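Long-range contacts in AbiEi antitoxin C-terminal domain-containing protein (PDB 1ZEL), which is of unknown function but probably binds DNA through a winged-helix, helix-turn-helix region and carries a domain related to AbiEi antitoxins: residues 181-189 / 210-219; 228-237 / 253-264. One frame throughout, in Å; residues are numbered along the deposited sequence. Where two conformers were deposited one is given.

Contact 1. Residues 181-189 / 210-219; sequences LGPEALLVQ and LVADCSDERL. With NA (sodium ion), chain C; FMT (formic acid), chain J.
Glu184 and Ser215 hold the polar side of this contact, in which helix 183-192 packs on the turn 213-215 between two helices of the AbiEi-type C-terminal domain. Ser215 N gives a nearly straight hydrogen bond (176°) to Glu184 OE2, 2.8 Å away, on the anti side of the carboxylate. A bend at chi2 (98°) turns this carboxylate toward the turn. Glu184 OE1 forms a long, weak salt bridge with Arg218 NE at 3.5 Å, the two group planes 61° apart. Arg160 also pairs with Glu184 OE2, while Arg218 NH1 goes to the carbonyl of Ala155. Ser215 is the N-cap of helix 216-223, accepting weakly from Arg218 N. Ser215 OG donates to O2 of a formic acid molecule, 2.6 Å away.

Among apolar groups, Leu187 CD1 lies 3.9 Å from Cys214 SG, and Leu187 CD2 meets Leu219 CD2, which Val188 CG2 also touches. Pro183 CB rests 3.7 Å from Leu210 CD1.

Asp213 OD1, 2.3 Å from the sodium ion, and OD2 both bind it, as does the carbonyl of Asp209; Tyr115 OH hydrogen-bonds Asp213 OD2. The buried Glu184 carboxylate, with Ser215 N, Arg160 and Arg218 around it, is probably stabilised as the anion, tying helix 183-192 to helix 216-223.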
loop_
_atom_site.group_PDB
_atom_site.type_symbol
_atom_site.label_atom_id
_atom_site.label_comp_id
_atom_site.label_asym_id
_atom_site.label_seq_id
_atom_site.Cartn_x
_atom_site.Cartn_y
_atom_site.Cartn_z
ATOM N N LEU A 181 -5.912 -2.941 1.427
ATOM C CA LEU A 181 -6.438 -3.667 2.565
ATOM C C LEU A 181 -7.460 -2.794 3.276
ATOM O O LEU A 181 -7.288 -1.567 3.356
ATOM C CB LEU A 181 -5.321 -3.983 3.569
ATOM C CG LEU A 181 -4.238 -4.979 3.138
ATOM C CD1 LEU A 181 -3.364 -5.336 4.349
ATOM C CD2 LEU A 181 -4.821 -6.216 2.454
ATOM N N GLY A 182 -8.509 -3.427 3.774
ATOM C CA GLY A 182 -9.452 -2.741 4.625
ATOM C C GLY A 182 -8.952 -2.713 6.065
ATOM O O GLY A 182 -7.851 -3.187 6.357
ATOM N N PRO A 183 -9.758 -2.145 6.978
ATOM C CA PRO A 183 -9.304 -1.990 8.356
ATOM C C PRO A 183 -9.067 -3.328 9.043
ATOM O O PRO A 183 -8.130 -3.444 9.814
ATOM C CB PRO A 183 -10.448 -1.239 9.040
ATOM C CG PRO A 183 -11.629 -1.405 8.166
ATOM C CD PRO A 183 -11.092 -1.566 6.759
ATOM N N GLU A 184 -9.912 -4.323 8.773
ATOM C CA GLU A 184 -9.705 -5.625 9.384
ATOM C C GLU A 184 -8.384 -6.238 8.965
ATOM O O GLU A 184 -7.613 -6.689 9.806
ATOM C CB GLU A 184 -10.874 -6.573 9.090
ATOM C CG GLU A 184 -12.176 -6.069 9.714
ATOM C CD GLU A 184 -13.056 -5.332 8.719
ATOM O OE1 GLU A 184 -12.532 -4.925 7.666
ATOM O OE2 GLU A 184 -14.266 -5.168 8.993
ATOM N N ALA A 185 -8.092 -6.214 7.671
ATOM C CA ALA A 185 -6.849 -6.823 7.198
ATOM C C ALA A 185 -5.649 -6.016 7.671
ATOM O O ALA A 185 -4.603 -6.582 7.994
ATOM C CB ALA A 185 -6.858 -7.009 5.683
ATOM N N LEU A 186 -5.813 -4.696 7.740
ATOM C CA LEU A 186 -4.768 -3.848 8.291
ATOM C C LEU A 186 -4.486 -4.213 9.746
ATOM O O LEU A 186 -3.330 -4.415 10.124
ATOM C CB LEU A 186 -5.167 -2.379 8.199
ATOM C CG LEU A 186 -4.234 -1.416 8.932
ATOM C CD1 LEU A 186 -2.805 -1.386 8.335
ATOM C CD2 LEU A 186 -4.880 -0.078 8.907
ATOM N N LEU A 187 -5.539 -4.336 10.548
ATOM C CA LEU A 187 -5.355 -4.590 11.965
ATOM C C LEU A 187 -4.693 -5.958 12.124
ATOM O O LEU A 187 -3.769 -6.130 12.935
ATOM C CB LEU A 187 -6.694 -4.548 12.709
ATOM C CG LEU A 187 -6.653 -4.546 14.239
ATOM C CD1 LEU A 187 -7.853 -3.770 14.815
ATOM C CD2 LEU A 187 -6.623 -6.017 14.764
ATOM N N VAL A 188 -5.171 -6.945 11.375
ATOM C CA VAL A 188 -4.573 -8.281 11.486
ATOM C C VAL A 188 -3.110 -8.267 11.027
ATOM O O VAL A 188 -2.262 -8.930 11.618
ATOM C CB VAL A 188 -5.389 -9.345 10.760
ATOM C CG1 VAL A 188 -4.640 -10.673 10.764
ATOM C CG2 VAL A 188 -6.769 -9.490 11.467
ATOM N N GLN A 189 -2.815 -7.481 10.004
ATOM C CA GLN A 189 -1.445 -7.388 9.514
ATOM C C GLN A 189 -0.527 -6.888 10.616
ATOM O O GLN A 189 0.508 -7.487 10.903
ATOM C CB GLN A 189 -1.350 -6.427 8.325
ATOM C CG GLN A 189 0.092 -6.301 7.800
ATOM C CD GLN A 189 0.336 -5.021 7.053
ATOM O OE1 GLN A 189 -0.546 -4.514 6.379
ATOM N NE2 GLN A 189 1.553 -4.492 7.153
ATOM N N LEU A 210 -9.886 3.158 14.180
ATOM C CA LEU A 210 -9.688 1.892 13.453
ATOM C C LEU A 210 -10.629 0.787 13.939
ATOM O O LEU A 210 -11.343 0.129 13.153
ATOM C CB LEU A 210 -8.220 1.462 13.591
ATOM C CG LEU A 210 -7.808 0.034 13.209
ATOM C CD1 LEU A 210 -8.057 -0.283 11.766
ATOM C CD2 LEU A 210 -6.328 -0.174 13.520
ATOM N N VAL A 211 -10.658 0.622 15.253
ATOM C CA VAL A 211 -11.377 -0.465 15.903
ATOM C C VAL A 211 -12.883 -0.354 15.665
ATOM O O VAL A 211 -13.544 -1.357 15.419
ATOM C CB VAL A 211 -11.032 -0.489 17.415
ATOM C CG1 VAL A 211 -12.035 -1.334 18.197
ATOM C CG2 VAL A 211 -9.616 -1.021 17.614
ATOM N N ALA A 212 -13.420 0.861 15.735
ATOM C CA ALA A 212 -14.817 1.108 15.379
ATOM C C ALA A 212 -15.185 0.686 13.939
ATOM O O ALA A 212 -16.358 0.445 13.648
ATOM C CB ALA A 212 -15.175 2.587 15.608
ATOM N N ASP A 213 -14.199 0.584 13.056
ATOM C CA ASP A 213 -14.443 0.237 11.643
ATOM C C ASP A 213 -14.278 -1.233 11.322
ATOM O O ASP A 213 -14.430 -1.605 10.159
ATOM C CB ASP A 213 -13.517 1.028 10.695
ATOM C CG ASP A 213 -13.719 2.528 10.812
ATOM O OD1 ASP A 213 -14.777 2.942 11.309
ATOM O OD2 ASP A 213 -12.816 3.311 10.455
ATOM N N CYS A 214 -13.938 -2.049 12.324
ATOM C CA CYS A 214 -13.661 -3.470 12.099
ATOM C C CYS A 214 -14.857 -4.280 12.526
ATOM O O CYS A 214 -15.403 -4.085 13.608
ATOM C CB CYS A 214 -12.457 -3.946 12.916
ATOM S SG CYS A 214 -10.919 -3.223 12.387
ATOM N N SER A 215 -15.247 -5.199 11.659
ATOM C CA SER A 215 -16.222 -6.216 12.004
ATOM C C SER A 215 -15.457 -7.374 12.650
ATOM O O SER A 215 -14.446 -7.864 12.111
ATOM C CB SER A 215 -16.934 -6.657 10.722
ATOM O OG SER A 215 -17.311 -8.002 10.816
ATOM N N ASP A 216 -15.921 -7.822 13.808
ATOM C CA ASP A 216 -15.229 -8.908 14.503
ATOM C C ASP A 216 -15.295 -10.251 13.756
ATOM O O ASP A 216 -14.384 -11.061 13.874
ATOM C CB ASP A 216 -15.702 -9.019 15.947
ATOM C CG ASP A 216 -15.413 -7.741 16.759
ATOM O OD1 ASP A 216 -14.597 -6.877 16.344
ATOM O OD2 ASP A 216 -16.019 -7.581 17.813
ATOM N N GLU A 217 -16.346 -10.487 12.971
ATOM C CA GLU A 217 -16.365 -11.711 12.158
ATOM C C GLU A 217 -15.253 -11.693 11.114
ATOM O O GLU A 217 -14.612 -12.713 10.874
ATOM C CB GLU A 217 -17.701 -11.948 11.458
ATOM C CG GLU A 217 -17.653 -13.248 10.624
ATOM C CD GLU A 217 -18.931 -13.562 9.843
ATOM O OE1 GLU A 217 -20.035 -13.223 10.330
ATOM O OE2 GLU A 217 -18.821 -14.159 8.747
ATOM N N ARG A 218 -15.049 -10.552 10.470
ATOM C CA ARG A 218 -13.962 -10.447 9.476
ATOM C C ARG A 218 -12.618 -10.579 10.143
ATOM O O ARG A 218 -11.738 -11.249 9.620
ATOM C CB ARG A 218 -14.032 -9.132 8.724
ATOM C CG ARG A 218 -15.165 -9.121 7.754
ATOM C CD ARG A 218 -15.367 -7.748 7.171
ATOM N NE ARG A 218 -14.377 -7.444 6.144
ATOM C CZ ARG A 218 -14.449 -7.860 4.884
ATOM N NH1 ARG A 218 -13.510 -7.508 4.033
ATOM N NH2 ARG A 218 -15.452 -8.609 4.476
ATOM N N LEU A 219 -12.452 -9.955 11.311
ATOM C CA LEU A 219 -11.205 -10.097 12.073
ATOM C C LEU A 219 -10.896 -11.571 12.322
ATOM O O LEU A 219 -9.781 -12.050 12.087
ATOM C CB LEU A 219 -11.306 -9.355 13.413
ATOM C CG LEU A 219 -11.156 -7.828 13.311
ATOM C CD1 LEU A 219 -11.356 -7.212 14.695
ATOM C CD2 LEU A 219 -9.780 -7.417 12.739
HETATM NA NA NA C . -13.747 4.730 12.235
HETATM C C FMT J . -18.674 -8.818 7.623
HETATM O O1 FMT J . -18.031 -9.730 7.095
HETATM O O2 FMT J . -18.902 -8.741 8.832
#

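Contact 2. Residues 228-237 / 253-264; sequences TSAWQRASYL and KRHTEVMPVTRF. With FMT (formic acid), chain H.
Trp231 turns one face of its indole to Arg254, whose CA sits 3.6 Å from the centroid of the six-membered ring in a CH-pi contact; the O1 atom of a formic acid molecule also lies over a face of the indole. The motif is a helix packed against an edge strand and the irregular chain leading into it: helix 228-240 faces strand 262-264, an outer strand of a three-stranded mixed sheet, with segment axes crossing at -48°. Trp231 CZ2 in turn lies over one face of the His255 ring, although the two ring planes meet obliquely at 58°. At the other end, Phe264 takes Arg233 CD over one face, 3.8 Å from the ring centroid, and Leu237 CG at its edge, 3.8 Å from Phe264 CE1. Phe264 CG, anti to the backbone N (chi1 -155°), brings the ring against Arg233, Tyr236 and Leu237.

Beside Trp231 and His255, Thr228 OG1 donates to the formic acid, which His255 N and Thr256 N grip as well; a water links the same hydroxyl to Val258 O. Arg233 and Gln232 bond to the chain nearer Phe264. Arg233 NH1 donates to Arg263 O at 3.0 Å, while its NE reaches the carbonyl of Ala191. Gln232 CD lies against Met259 CG, the two side chains running in opposite directions. Gln232 NE2 meets Pro260 O at 3.0 Å, nearly along the C=O axis, and has Tyr281 O as its second acceptor; a second water bridges the Pro260 carbonyl to Gln232 OE1.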
loop_
_atom_site.group_PDB
_atom_site.type_symbol
_atom_site.label_atom_id
_atom_site.label_comp_id
_atom_site.label_asym_id
_atom_site.label_seq_id
_atom_site.Cartn_x
_atom_site.Cartn_y
_atom_site.Cartn_z
ATOM N N THR A 228 -1.009 -17.819 17.572
ATOM C CA THR A 228 -1.817 -17.349 18.707
ATOM C C THR A 228 -1.443 -15.941 19.106
ATOM O O THR A 228 -2.296 -15.142 19.501
ATOM C CB THR A 228 -1.672 -18.313 19.888
ATOM O OG1 THR A 228 -2.029 -19.625 19.433
ATOM C CG2 THR A 228 -2.570 -17.901 21.058
ATOM N N SER A 229 -0.152 -15.621 18.991
ATOM C CA SER A 229 0.330 -14.273 19.284
ATOM C C SER A 229 -0.392 -13.180 18.504
ATOM O O SER A 229 -0.613 -12.093 19.035
ATOM C CB SER A 229 1.844 -14.178 19.067
ATOM O OG SER A 229 2.182 -14.549 17.754
ATOM N N ALA A 230 -0.747 -13.463 17.249
ATOM C CA ALA A 230 -1.500 -12.505 16.419
ATOM C C ALA A 230 -2.868 -12.229 17.008
ATOM O O ALA A 230 -3.301 -11.080 17.054
ATOM C CB ALA A 230 -1.630 -13.015 14.977
ATOM N N TRP A 231 -3.529 -13.296 17.481
ATOM C CA TRP A 231 -4.821 -13.198 18.126
ATOM C C TRP A 231 -4.722 -12.365 19.392
ATOM O O TRP A 231 -5.551 -11.478 19.631
ATOM C CB TRP A 231 -5.331 -14.600 18.484
ATOM C CG TRP A 231 -5.803 -15.395 17.319
ATOM C CD1 TRP A 231 -5.033 -16.084 16.429
ATOM C CD2 TRP A 231 -7.174 -15.616 16.939
ATOM N NE1 TRP A 231 -5.846 -16.729 15.507
ATOM C CE2 TRP A 231 -7.161 -16.455 15.800
ATOM C CE3 TRP A 231 -8.408 -15.189 17.461
ATOM C CZ2 TRP A 231 -8.346 -16.876 15.163
ATOM C CZ3 TRP A 231 -9.587 -15.592 16.827
ATOM C CH2 TRP A 231 -9.544 -16.418 15.676
ATOM N N GLN A 232 -3.693 -12.639 20.193
ATOM C CA GLN A 232 -3.448 -11.862 21.427
ATOM C C GLN A 232 -3.269 -10.388 21.118
ATOM O O GLN A 232 -3.929 -9.527 21.728
ATOM C CB GLN A 232 -2.230 -12.407 22.186
ATOM C CG GLN A 232 -2.450 -13.816 22.735
ATOM C CD GLN A 232 -1.151 -14.476 23.126
ATOM O OE1 GLN A 232 -0.574 -15.209 22.340
ATOM N NE2 GLN A 232 -0.674 -14.205 24.338
ATOM N N ARG A 233 -2.375 -10.094 20.181
ATOM C CA ARG A 233 -2.129 -8.712 19.794
ATOM C C ARG A 233 -3.327 -8.014 19.166
ATOM O O ARG A 233 -3.606 -6.842 19.485
ATOM C CB ARG A 233 -0.871 -8.602 18.934
ATOM C CG ARG A 233 0.357 -9.036 19.709
ATOM C CD ARG A 233 1.627 -8.572 19.071
ATOM N NE ARG A 233 1.943 -9.371 17.910
ATOM C CZ ARG A 233 2.848 -10.342 17.878
ATOM N NH1 ARG A 233 3.537 -10.671 18.963
ATOM N NH2 ARG A 233 3.056 -10.987 16.739
ATOM N N ALA A 234 -4.077 -8.735 18.335
ATOM C CA ALA A 234 -5.252 -8.137 17.682
ATOM C C ALA A 234 -6.315 -7.821 18.707
ATOM O O ALA A 234 -6.989 -6.788 18.634
ATOM C CB ALA A 234 -5.822 -9.093 16.615
ATOM N N SER A 235 -6.478 -8.733 19.661
ATOM C CA SER A 235 -7.472 -8.551 20.706
ATOM C C SER A 235 -7.106 -7.394 21.621
ATOM O O SER A 235 -7.981 -6.611 22.029
ATOM C CB SER A 235 -7.688 -9.837 21.498
ATOM O OG SER A 235 -8.062 -10.871 20.618
ATOM N N TYR A 236 -5.815 -7.277 21.932
ATOM C CA TYR A 236 -5.297 -6.141 22.686
ATOM C C TYR A 236 -5.475 -4.794 21.957
ATOM O O TYR A 236 -5.704 -3.760 22.592
ATOM C CB TYR A 236 -3.810 -6.357 22.970
ATOM C CG TYR A 236 -3.198 -5.256 23.790
ATOM C CD1 TYR A 236 -3.545 -5.087 25.125
ATOM C CD2 TYR A 236 -2.253 -4.390 23.239
ATOM C CE1 TYR A 236 -2.979 -4.081 25.902
ATOM C CE2 TYR A 236 -1.687 -3.373 24.011
ATOM C CZ TYR A 236 -2.056 -3.223 25.333
ATOM O OH TYR A 236 -1.485 -2.226 26.095
ATOM N N LEU A 237 -5.342 -4.797 20.631
ATOM C CA LEU A 237 -5.662 -3.588 19.835
ATOM C C LEU A 237 -7.141 -3.192 19.976
ATOM O O LEU A 237 -7.468 -2.005 20.149
ATOM C CB LEU A 237 -5.240 -3.766 18.349
ATOM C CG LEU A 237 -3.708 -3.763 18.089
ATOM C CD1 LEU A 237 -3.413 -4.096 16.624
ATOM C CD2 LEU A 237 -3.024 -2.434 18.469
ATOM N N LYS A 253 -11.954 -16.878 20.643
ATOM C CA LYS A 253 -12.272 -17.651 19.430
ATOM C C LYS A 253 -11.031 -18.233 18.731
ATOM O O LYS A 253 -11.138 -18.842 17.656
ATOM C CB LYS A 253 -13.118 -16.816 18.466
ATOM C CG LYS A 253 -14.572 -16.640 18.946
ATOM C CD LYS A 253 -15.319 -15.616 18.106
ATOM C CE LYS A 253 -16.805 -15.514 18.459
ATOM N NZ LYS A 253 -17.062 -14.544 19.590
ATOM N N ARG A 254 -9.871 -18.066 19.370
ATOM C CA ARG A 254 -8.586 -18.560 18.851
ATOM C C ARG A 254 -8.637 -20.077 18.756
ATOM O O ARG A 254 -9.453 -20.723 19.439
ATOM C CB ARG A 254 -7.440 -18.133 19.776
ATOM C CG ARG A 254 -7.555 -18.704 21.195
ATOM C CD ARG A 254 -6.391 -18.315 22.093
ATOM N NE ARG A 254 -6.439 -18.990 23.387
ATOM C CZ ARG A 254 -7.281 -18.691 24.367
ATOM N NH1 ARG A 254 -8.181 -17.739 24.213
ATOM N NH2 ARG A 254 -7.233 -19.364 25.509
ATOM N N HIS A 255 -7.774 -20.651 17.920
ATOM C CA HIS A 255 -7.804 -22.094 17.727
ATOM C C HIS A 255 -7.041 -22.840 18.798
ATOM O O HIS A 255 -7.396 -23.960 19.109
ATOM C CB HIS A 255 -7.326 -22.513 16.332
ATOM C CG HIS A 255 -8.037 -21.812 15.213
ATOM N ND1 HIS A 255 -7.469 -21.627 13.971
ATOM C CD2 HIS A 255 -9.257 -21.227 15.156
ATOM C CE1 HIS A 255 -8.314 -20.974 13.196
ATOM N NE2 HIS A 255 -9.402 -20.711 13.893
ATOM N N THR A 256 -6.009 -22.224 19.378
ATOM C CA THR A 256 -5.158 -22.932 20.344
ATOM C C THR A 256 -5.399 -22.446 21.772
ATOM O O THR A 256 -5.269 -21.263 22.053
ATOM C CB THR A 256 -3.654 -22.822 19.965
ATOM O OG1 THR A 256 -3.493 -23.158 18.585
ATOM C CG2 THR A 256 -2.784 -23.750 20.824
ATOM N N GLU A 257 -5.730 -23.374 22.666
ATOM C CA GLU A 257 -6.099 -23.039 24.052
ATOM C C GLU A 257 -4.963 -22.414 24.852
ATOM O O GLU A 257 -5.148 -21.357 25.462
ATOM C CB GLU A 257 -6.632 -24.278 24.791
ATOM C CG GLU A 257 -7.174 -23.980 26.180
ATOM N N VAL A 258 -3.798 -23.063 24.856
ATOM C CA VAL A 258 -2.680 -22.599 25.685
ATOM C C VAL A 258 -2.090 -21.361 25.076
ATOM O O VAL A 258 -1.868 -21.292 23.864
ATOM C CB VAL A 258 -1.566 -23.674 25.894
ATOM C CG1 VAL A 258 -2.105 -24.864 26.703
ATOM C CG2 VAL A 258 -0.963 -24.121 24.555
ATOM N N MET A 259 -1.852 -20.373 25.923
ATOM C CA MET A 259 -1.496 -19.058 25.470
ATOM C C MET A 259 -0.195 -18.638 26.127
ATOM O O MET A 259 -0.208 -18.109 27.233
ATOM C CB MET A 259 -2.627 -18.108 25.852
ATOM C CG MET A 259 -2.711 -16.878 25.038
ATOM S SD MET A 259 -4.397 -16.268 24.967
ATOM C CE MET A 259 -4.610 -15.666 26.625
ATOM N N PRO A 260 0.944 -18.893 25.460
ATOM C CA PRO A 260 2.239 -18.361 25.922
ATOM C C PRO A 260 2.183 -16.844 26.069
ATOM O O PRO A 260 1.348 -16.204 25.430
ATOM C CB PRO A 260 3.191 -18.750 24.780
ATOM C CG PRO A 260 2.565 -20.022 24.227
ATOM C CD PRO A 260 1.096 -19.708 24.242
ATOM N N VAL A 261 3.057 -16.262 26.888
ATOM C CA VAL A 261 3.080 -14.793 26.994
ATOM C C VAL A 261 3.671 -14.240 25.697
ATOM O O VAL A 261 4.640 -14.789 25.180
ATOM C CB VAL A 261 3.862 -14.270 28.232
ATOM C CG1 VAL A 261 3.963 -12.737 28.204
ATOM C CG2 VAL A 261 3.186 -14.724 29.523
ATOM N N THR A 262 3.075 -13.183 25.151
ATOM C CA THR A 262 3.618 -12.585 23.940
ATOM C C THR A 262 4.005 -11.137 24.171
ATOM O O THR A 262 3.436 -10.479 25.047
ATOM C CB THR A 262 2.608 -12.675 22.752
ATOM O OG1 THR A 262 3.314 -12.462 21.522
ATOM C CG2 THR A 262 1.513 -11.618 22.900
ATOM N N ARG A 263 4.993 -10.654 23.412
ATOM C CA ARG A 263 5.376 -9.246 23.464
ATOM C C ARG A 263 4.771 -8.512 22.279
ATOM O O ARG A 263 4.698 -9.053 21.178
ATOM C CB ARG A 263 6.899 -9.091 23.452
ATOM C CG ARG A 263 7.589 -9.408 24.768
ATOM C CD ARG A 263 9.111 -9.221 24.637
ATOM N NE ARG A 263 9.846 -9.568 25.855
ATOM C CZ ARG A 263 10.655 -10.623 25.986
ATOM N NH1 ARG A 263 10.849 -11.464 24.973
ATOM N NH2 ARG A 263 11.289 -10.832 27.134
ATOM N N PHE A 264 4.327 -7.287 22.521
ATOM C CA PHE A 264 3.845 -6.414 21.477
ATOM C C PHE A 264 4.968 -5.432 21.303
ATOM O O PHE A 264 5.142 -4.547 22.122
ATOM C CB PHE A 264 2.550 -5.685 21.878
ATOM C CG PHE A 264 1.709 -5.269 20.689
ATOM C CD1 PHE A 264 0.334 -5.358 20.725
ATOM C CD2 PHE A 264 2.314 -4.815 19.515
ATOM C CE1 PHE A 264 -0.435 -4.996 19.608
ATOM C CE2 PHE A 264 1.554 -4.460 18.402
ATOM C CZ PHE A 264 0.182 -4.563 18.450
HETATM C C FMT H . -4.535 -19.580 17.358
HETATM O O1 FMT H . -4.565 -19.719 18.587
HETATM O O2 FMT H . -5.526 -19.716 16.636
HETATM O O HOH W 1 -0.662 -21.026 21.423
HETATM O O HOH W 2 1.738 -16.472 22.349
#

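Overall arrangement
Contact 1 closes before contact 2 opens along the chain, and their centres lie about 16 Å apart, on the same side of the chain's centre. Helix 228-240 directly follows helix 216-223, so the second contact begins soon after the helix that completes the first. The two also touch: Leu187 of helix 183-192 packs on Ala234 and Leu237, and Val211 CG2 packs on the carbonyl oxygen of Leu237. Helix 228-240 thus lies between the helical packing of contact 1, with its sodium site, and the sheet edge at strand 262-264. It packs on helix 183-192 of contact 1 and on that strand, and so connects the sodium-site helices to the C-terminal sheet.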